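Local atomic coordinates of CurJ (Moorea producens 3L, PDB entry 5TZ6), a protein that carries a polyketide synthase dehydratase domain of curacin biosynthesis, which probably carries out a vinylogous dehydration, and is present here as an inactive mutant. Residues Q270-F282 with V289-N301. The protein carries 1 engineered substitution. Residues are numbered along the deposited sequence; the frame is centred on the assembly and turned at random.
Sequences QSGEKFKADIQLF and VAQVIGFEGRKAN
K274 lies alongside R298 and crosses E296 on one face of an antiparallel hairpin, part of the double hotdog fold of the dehydratase. Its CB sits near E296 CD. CG is about equally far from E296 OE1 and R298 NE. CD passes 3.7 Å from E296 OE2. CE reaches over the guanidinium, 3.4 Å from R298 NH2. A bend at the last torsion (chi4 44°) sets NZ 3.5 Å above the centre of that plane. The edge of the guanidinium is held by E296: R298 NE gives a salt bridge to E296 OE1 at 2.7 Å. F243 makes a cation-pi contact with R298. K276 runs beside E296 with CE close to OE2, but its NZ pairs with D268.

A beta bulge interrupts the register between A277 and I279. There G294 N donates to D278 OD1 (2.9 Å), with G294 at positive phi. Farther along, Q280 NE2 donates to Q291 OE1 at 3.0 Å, the two amides nearly parallel. A classic bulge follows, where V289 N and A290 N both donate to L281 O. On the other face I279 CB packs on V292 CB at 3.9 Å. F295 also lies there, with its side chain about 7 Å from the bound hydroxy acid. The hairpin thus separates an apolar side from a polar, partly charged one, where the E296 carboxylate probably offsets the close approach of K274 and R298.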
ATOM      1  N   GLN A 270      -8.188  17.809 -41.788  1.00130.56           N
ATOM      2  CA  GLN A 270      -9.030  18.894 -41.291  1.00144.14           C
ATOM      3  C   GLN A 270      -8.241  19.874 -40.429  1.00146.13           C
ATOM      4  O   GLN A 270      -8.411  21.092 -40.560  1.00143.70           O
ATOM      5  CB  GLN A 270     -10.212  18.320 -40.510  1.00141.51           C
ATOM      6  CG  GLN A 270     -11.017  17.286 -41.283  1.00144.65           C
ATOM      7  CD  GLN A 270     -11.635  17.855 -42.546  1.00154.39           C
ATOM      8  OE1 GLN A 270     -12.040  19.017 -42.585  1.00159.90           O
ATOM      9  NE2 GLN A 270     -11.709  17.036 -43.588  1.00155.53           N
ATOM     10  N   SER A 271      -7.386  19.370 -39.539  1.00139.13           N
ATOM     11  CA  SER A 271      -6.601  20.208 -38.637  1.00138.00           C
ATOM     12  C   SER A 271      -5.125  19.869 -38.813  1.00128.03           C
ATOM     13  O   SER A 271      -4.699  18.749 -38.506  1.00119.42           O
ATOM     14  CB  SER A 271      -7.041  20.008 -37.186  1.00143.83           C
ATOM     15  OG  SER A 271      -6.193  20.703 -36.290  1.00145.01           O
ATOM     16  N   GLY A 272      -4.347  20.839 -39.295  1.00118.32           N
ATOM     17  CA  GLY A 272      -2.924  20.649 -39.496  1.00105.68           C
ATOM     18  C   GLY A 272      -2.128  20.630 -38.208  1.00 92.86           C
ATOM     19  O   GLY A 272      -0.897  20.723 -38.220  1.00 88.40           O
ATOM     20  N   GLU A 273      -2.826  20.499 -37.084  1.00 86.78           N
ATOM     21  CA  GLU A 273      -2.192  20.429 -35.780  1.00 82.67           C
ATOM     22  C   GLU A 273      -2.255  19.041 -35.171  1.00 70.44           C
ATOM     23  O   GLU A 273      -1.665  18.820 -34.108  1.00 69.11           O
ATOM     24  CB  GLU A 273      -2.817  21.451 -34.820  1.00 96.23           C
ATOM     25  CG  GLU A 273      -2.141  22.812 -34.891  1.00115.58           C
ATOM     26  CD  GLU A 273      -3.074  23.959 -34.565  1.00138.41           C
ATOM     27  OE1 GLU A 273      -4.104  24.108 -35.256  1.00150.08           O
ATOM     28  OE2 GLU A 273      -2.771  24.716 -33.619  1.00144.94           O
ATOM     29  N   LYS A 274      -2.963  18.111 -35.800  1.00 62.90           N
ATOM     30  CA  LYS A 274      -3.047  16.737 -35.335  1.00 59.26           C
ATOM     31  C   LYS A 274      -2.248  15.846 -36.274  1.00 59.33           C
ATOM     32  O   LYS A 274      -2.422  15.909 -37.495  1.00 62.18           O
ATOM     33  CB  LYS A 274      -4.496  16.258 -35.293  1.00 58.05           C
ATOM     34  CG  LYS A 274      -5.379  16.991 -34.313  1.00 66.40           C
ATOM     35  CD  LYS A 274      -6.822  16.563 -34.503  1.00 71.46           C
ATOM     36  CE  LYS A 274      -7.692  17.055 -33.374  1.00 82.26           C
ATOM     37  NZ  LYS A 274      -7.378  18.467 -33.029  1.00 89.61           N
ATOM     38  N   PHE A 275      -1.378  15.023 -35.704  1.00 56.22           N
ATOM     39  CA  PHE A 275      -0.671  13.999 -36.457  1.00 53.96           C
ATOM     40  C   PHE A 275      -1.136  12.638 -35.961  1.00 56.20           C
ATOM     41  O   PHE A 275      -1.023  12.339 -34.763  1.00 49.50           O
ATOM     42  CB  PHE A 275       0.842  14.135 -36.314  1.00 50.63           C
ATOM     43  CG  PHE A 275       1.601  13.329 -37.318  1.00 63.45           C
ATOM     44  CD1 PHE A 275       1.963  12.024 -37.040  1.00 63.81           C
ATOM     45  CD2 PHE A 275       1.914  13.862 -38.556  1.00 65.17           C
ATOM     46  CE1 PHE A 275       2.646  11.273 -37.973  1.00 70.13           C
ATOM     47  CE2 PHE A 275       2.595  13.117 -39.492  1.00 67.53           C
ATOM     48  CZ  PHE A 275       2.964  11.821 -39.201  1.00 71.37           C
ATOM     49  N   LYS A 276      -1.642  11.817 -36.882  1.00 56.08           N
ATOM     50  CA  LYS A 276      -2.206  10.512 -36.563  1.00 56.09           C
ATOM     51  C   LYS A 276      -1.383   9.409 -37.217  1.00 56.24           C
ATOM     52  O   LYS A 276      -0.993   9.517 -38.387  1.00 62.62           O
ATOM     53  CB  LYS A 276      -3.668  10.416 -37.007  1.00 53.03           C
ATOM     54  CG  LYS A 276      -4.566  11.493 -36.415  1.00 67.83           C
ATOM     55  CD  LYS A 276      -5.920  11.545 -37.112  1.00 80.63           C
ATOM     56  CE  LYS A 276      -6.878  12.470 -36.373  1.00 91.10           C
ATOM     57  NZ  LYS A 276      -8.251  12.438 -36.950  1.00106.72           N
ATOM     58  N   ALA A 277      -1.125   8.347 -36.456  1.00 49.69           N
ATOM     59  CA  ALA A 277      -0.178   7.324 -36.871  1.00 54.90           C
ATOM     60  C   ALA A 277      -0.518   5.976 -36.245  1.00 53.54           C
ATOM     61  O   ALA A 277      -1.137   5.902 -35.179  1.00 51.46           O
ATOM     62  CB  ALA A 277       1.244   7.721 -36.479  1.00 39.80           C
ATOM     63  N   ASP A 278      -0.104   4.914 -36.930  1.00 55.57           N
ATOM     64  CA  ASP A 278      -0.035   3.569 -36.383  1.00 61.00           C
ATOM     65  C   ASP A 278       1.431   3.165 -36.283  1.00 58.65           C
ATOM     66  O   ASP A 278       2.241   3.494 -37.164  1.00 61.97           O
ATOM     67  CB  ASP A 278      -0.798   2.569 -37.257  1.00 75.09           C
ATOM     68  CG  ASP A 278      -2.310   2.772 -37.211  1.00 99.49           C
ATOM     69  OD1 ASP A 278      -2.836   3.146 -36.142  1.00108.17           O
ATOM     70  OD2 ASP A 278      -2.973   2.556 -38.248  1.00116.97           O
ATOM     71  N   ILE A 279       1.763   2.442 -35.215  1.00 57.31           N
ATOM     72  CA  ILE A 279       3.136   2.060 -34.919  1.00 58.35           C
ATOM     73  C   ILE A 279       3.188   0.574 -34.601  1.00 55.06           C
ATOM     74  O   ILE A 279       2.272   0.018 -33.987  1.00 56.54           O
ATOM     75  CB  ILE A 279       3.701   2.892 -33.747  1.00 59.72           C
ATOM     76  CG1 ILE A 279       3.460   4.387 -33.999  1.00 58.01           C
ATOM     77  CG2 ILE A 279       5.171   2.578 -33.535  1.00 54.79           C
ATOM     78  CD1 ILE A 279       3.708   5.270 -32.798  1.00 54.53           C
ATOM     79  N   GLN A 280       4.293  -0.059 -35.003  1.00 49.17           N
ATOM     80  CA  GLN A 280       4.529  -1.488 -34.814  1.00 48.76           C
ATOM     81  C   GLN A 280       5.980  -1.673 -34.391  1.00 48.61           C
ATOM     82  O   GLN A 280       6.900  -1.362 -35.151  1.00 46.83           O
ATOM     83  CB  GLN A 280       4.229  -2.272 -36.092  1.00 55.83           C
ATOM     84  CG  GLN A 280       2.743  -2.394 -36.401  1.00 58.94           C
ATOM     85  CD  GLN A 280       2.484  -3.277 -37.596  1.00 76.87           C
ATOM     86  OE1 GLN A 280       3.218  -3.235 -38.582  1.00 84.77           O
ATOM     87  NE2 GLN A 280       1.451  -4.103 -37.507  1.00 85.33           N
ATOM     88  N   LEU A 281       6.189  -2.123 -33.164  1.00 51.41           N
ATOM     89  CA  LEU A 281       7.508  -2.494 -32.685  1.00 55.15           C
ATOM     90  C   LEU A 281       7.633  -4.007 -32.782  1.00 60.60           C
ATOM     91  O   LEU A 281       6.774  -4.727 -32.265  1.00 73.09           O
ATOM     92  CB  LEU A 281       7.696  -2.023 -31.245  1.00 45.73           C
ATOM     93  CG  LEU A 281       9.027  -2.280 -30.546  1.00 58.43           C
ATOM     94  CD1 LEU A 281      10.175  -1.564 -31.250  1.00 50.41           C
ATOM     95  CD2 LEU A 281       8.910  -1.852 -29.091  1.00 54.97           C
ATOM     96  N   PHE A 282       8.677  -4.497 -33.455  1.00 62.54           N
ATOM     97  CA  PHE A 282       8.819  -5.939 -33.627  1.00 69.12           C
ATOM     98  C   PHE A 282      10.281  -6.371 -33.552  1.00 71.94           C
ATOM     99  O   PHE A 282      11.217  -5.558 -33.570  1.00 69.40           O
ATOM    100  CB  PHE A 282       8.167  -6.437 -34.929  1.00 71.62           C
ATOM    101  CG  PHE A 282       8.652  -5.751 -36.157  1.00 67.25           C
ATOM    102  CD1 PHE A 282       8.116  -4.534 -36.542  1.00 63.00           C
ATOM    103  CD2 PHE A 282       9.638  -6.330 -36.942  1.00 70.22           C
ATOM    104  CE1 PHE A 282       8.566  -3.894 -37.677  1.00 75.65           C
ATOM    105  CE2 PHE A 282      10.092  -5.700 -38.081  1.00 84.30           C
ATOM    106  CZ  PHE A 282       9.557  -4.478 -38.450  1.00 85.48           C
ATOM    107  N   VAL A 289       6.415  -7.202 -30.944  1.00 62.46           N
ATOM    108  CA  VAL A 289       6.605  -6.901 -29.527  1.00 65.54           C
ATOM    109  C   VAL A 289       5.487  -6.009 -28.991  1.00 65.95           C
ATOM    110  O   VAL A 289       4.965  -6.242 -27.898  1.00 72.07           O
ATOM    111  CB  VAL A 289       7.992  -6.250 -29.326  1.00 68.42           C
ATOM    112  CG1 VAL A 289       8.049  -5.497 -28.005  1.00 58.98           C
ATOM    113  CG2 VAL A 289       9.095  -7.306 -29.402  1.00 70.63           C
ATOM    114  N   ALA A 290       5.100  -4.982 -29.740  1.00 60.71           N
ATOM    115  CA  ALA A 290       4.082  -4.044 -29.289  1.00 59.21           C
ATOM    116  C   ALA A 290       3.490  -3.368 -30.512  1.00 54.89           C
ATOM    117  O   ALA A 290       4.128  -3.278 -31.566  1.00 53.32           O
ATOM    118  CB  ALA A 290       4.649  -3.004 -28.315  1.00 42.54           C
ATOM    119  N   GLN A 291       2.270  -2.868 -30.355  1.00 50.81           N
ATOM    120  CA  GLN A 291       1.569  -2.244 -31.466  1.00 61.74           C
ATOM    121  C   GLN A 291       0.728  -1.085 -30.959  1.00 55.48           C
ATOM    122  O   GLN A 291       0.130  -1.165 -29.883  1.00 50.97           O
ATOM    123  CB  GLN A 291       0.673  -3.251 -32.191  1.00 60.99           C
ATOM    124  CG  GLN A 291       0.071  -2.714 -33.469  1.00 66.25           C
ATOM    125  CD  GLN A 291      -0.747  -3.752 -34.199  1.00 71.07           C
ATOM    126  OE1 GLN A 291      -0.630  -3.913 -35.413  1.00 83.78           O
ATOM    127  NE2 GLN A 291      -1.587  -4.463 -33.459  1.00 68.54           N
ATOM    128  N   VAL A 292       0.689  -0.006 -31.732  1.00 58.30           N
ATOM    129  CA  VAL A 292      -0.053   1.195 -31.368  1.00 49.78           C
ATOM    130  C   VAL A 292      -0.974   1.544 -32.522  1.00 53.46           C
ATOM    131  O   VAL A 292      -0.508   1.761 -33.649  1.00 48.64           O
ATOM    132  CB  VAL A 292       0.874   2.377 -31.048  1.00 49.61           C
ATOM    133  CG1 VAL A 292       0.050   3.633 -30.752  1.00 44.89           C
ATOM    134  CG2 VAL A 292       1.784   2.030 -29.890  1.00 47.96           C
ATOM    135  N   ILE A 293      -2.268   1.622 -32.237  1.00 52.78           N
ATOM    136  CA  ILE A 293      -3.291   1.968 -33.213  1.00 52.13           C
ATOM    137  C   ILE A 293      -3.912   3.283 -32.776  1.00 53.27           C
ATOM    138  O   ILE A 293      -4.326   3.426 -31.618  1.00 54.88           O
ATOM    139  CB  ILE A 293      -4.367   0.871 -33.319  1.00 57.22           C
ATOM    140  CG1 ILE A 293      -3.757  -0.435 -33.826  1.00 60.77           C
ATOM    141  CG2 ILE A 293      -5.499   1.317 -34.238  1.00 52.35           C
ATOM    142  CD1 ILE A 293      -3.324  -0.381 -35.265  1.00 67.81           C
ATOM    143  N   GLY A 294      -3.993   4.230 -33.702  1.00 58.50           N
ATOM    144  CA  GLY A 294      -4.629   5.495 -33.394  1.00 58.95           C
ATOM    145  C   GLY A 294      -3.814   6.397 -32.493  1.00 56.90           C
ATOM    146  O   GLY A 294      -4.377   7.049 -31.604  1.00 58.47           O
ATOM    147  N   PHE A 295      -2.497   6.415 -32.665  1.00 49.67           N
ATOM    148  CA  PHE A 295      -1.677   7.396 -31.970  1.00 46.81           C
ATOM    149  C   PHE A 295      -1.960   8.781 -32.531  1.00 53.44           C
ATOM    150  O   PHE A 295      -1.900   8.990 -33.746  1.00 53.95           O
ATOM    151  CB  PHE A 295      -0.194   7.069 -32.124  1.00 50.85           C
ATOM    152  CG  PHE A 295       0.712   8.080 -31.489  1.00 52.03           C
ATOM    153  CD1 PHE A 295       1.040   9.251 -32.158  1.00 52.91           C
ATOM    154  CD2 PHE A 295       1.244   7.861 -30.230  1.00 55.04           C
ATOM    155  CE1 PHE A 295       1.866  10.189 -31.579  1.00 47.71           C
ATOM    156  CE2 PHE A 295       2.084   8.797 -29.647  1.00 59.43           C
ATOM    157  CZ  PHE A 295       2.395   9.961 -30.322  1.00 44.69           C
ATOM    158  N   GLU A 296      -2.280   9.727 -31.656  1.00 52.68           N
ATOM    159  CA  GLU A 296      -2.469  11.115 -32.054  1.00 53.64           C
ATOM    160  C   GLU A 296      -1.566  11.997 -31.209  1.00 46.72           C
ATOM    161  O   GLU A 296      -1.654  11.979 -29.969  1.00 42.44           O
ATOM    162  CB  GLU A 296      -3.920  11.574 -31.914  1.00 57.67           C
ATOM    163  CG  GLU A 296      -4.095  13.024 -32.367  1.00 75.73           C
ATOM    164  CD  GLU A 296      -5.528  13.527 -32.284  1.00 92.06           C
ATOM    165  OE1 GLU A 296      -5.821  14.339 -31.380  1.00101.66           O
ATOM    166  OE2 GLU A 296      -6.360  13.114 -33.120  1.00101.18           O
ATOM    167  N   GLY A 297      -0.697  12.749 -31.886  1.00 48.66           N
ATOM    168  CA  GLY A 297       0.059  13.823 -31.269  1.00 52.17           C
ATOM    169  C   GLY A 297      -0.510  15.147 -31.749  1.00 49.01           C
ATOM    170  O   GLY A 297      -1.112  15.227 -32.824  1.00 48.16           O
ATOM    171  N   ARG A 298      -0.331  16.188 -30.949  1.00 45.27           N
ATOM    172  CA  ARG A 298      -0.838  17.510 -31.291  1.00 58.97           C
ATOM    173  C   ARG A 298       0.262  18.540 -31.126  1.00 55.04           C
ATOM    174  O   ARG A 298       1.039  18.481 -30.168  1.00 54.22           O
ATOM    175  CB  ARG A 298      -2.038  17.901 -30.435  1.00 63.23           C
ATOM    176  CG  ARG A 298      -3.251  17.050 -30.686  1.00 55.81           C
ATOM    177  CD  ARG A 298      -4.494  17.691 -30.125  1.00 63.82           C
ATOM    178  NE  ARG A 298      -5.663  16.845 -30.315  1.00 68.63           N
ATOM    179  CZ  ARG A 298      -6.868  17.131 -29.841  1.00 70.98           C
ATOM    180  NH1 ARG A 298      -7.062  18.246 -29.152  1.00 72.81           N
ATOM    181  NH2 ARG A 298      -7.877  16.303 -30.057  1.00 75.55           N
ATOM    182  N   LYS A 299       0.306  19.490 -32.059  1.00 65.00           N
ATOM    183  CA  LYS A 299       1.274  20.575 -31.988  1.00 68.24           C
ATOM    184  C   LYS A 299       1.131  21.302 -30.661  1.00 67.43           C
ATOM    185  O   LYS A 299       0.017  21.596 -30.217  1.00 70.99           O
ATOM    186  CB  LYS A 299       1.050  21.550 -33.143  1.00 73.92           C
ATOM    187  CG  LYS A 299       1.604  21.096 -34.478  1.00 86.48           C
ATOM    188  CD  LYS A 299       2.847  21.880 -34.856  1.00 97.05           C
ATOM    189  CE  LYS A 299       3.150  21.757 -36.343  1.00108.50           C
ATOM    190  NZ  LYS A 299       4.361  22.536 -36.728  1.00112.47           N
ATOM    191  N   ALA A 300       2.259  21.583 -30.017  1.00 56.79           N
ATOM    192  CA  ALA A 300       2.210  22.285 -28.746  1.00 57.31           C
ATOM    193  C   ALA A 300       3.593  22.808 -28.396  1.00 62.80           C
ATOM    194  O   ALA A 300       4.614  22.295 -28.864  1.00 74.23           O
ATOM    195  CB  ALA A 300       1.683  21.381 -27.628  1.00 53.85           C
ATOM    196  N   ASN A 301       3.606  23.846 -27.573  1.00 64.98           N
ATOM    197  CA  ASN A 301       4.840  24.346 -26.996  1.00 61.85           C
ATOM    198  C   ASN A 301       5.084  23.614 -25.686  1.00 56.34           C
ATOM    199  O   ASN A 301       4.285  23.767 -24.752  1.00 67.14           O
ATOM    200  CB  ASN A 301       4.748  25.841 -26.755  1.00 50.69           C
ATOM    201  CG  ASN A 301       6.062  26.445 -26.294  1.00 70.37           C
ATOM    202  OD1 ASN A 301       6.809  25.834 -25.525  1.00 66.81           O
ATOM    203  ND2 ASN A 301       6.346  27.660 -26.756  1.00 66.23           N
TER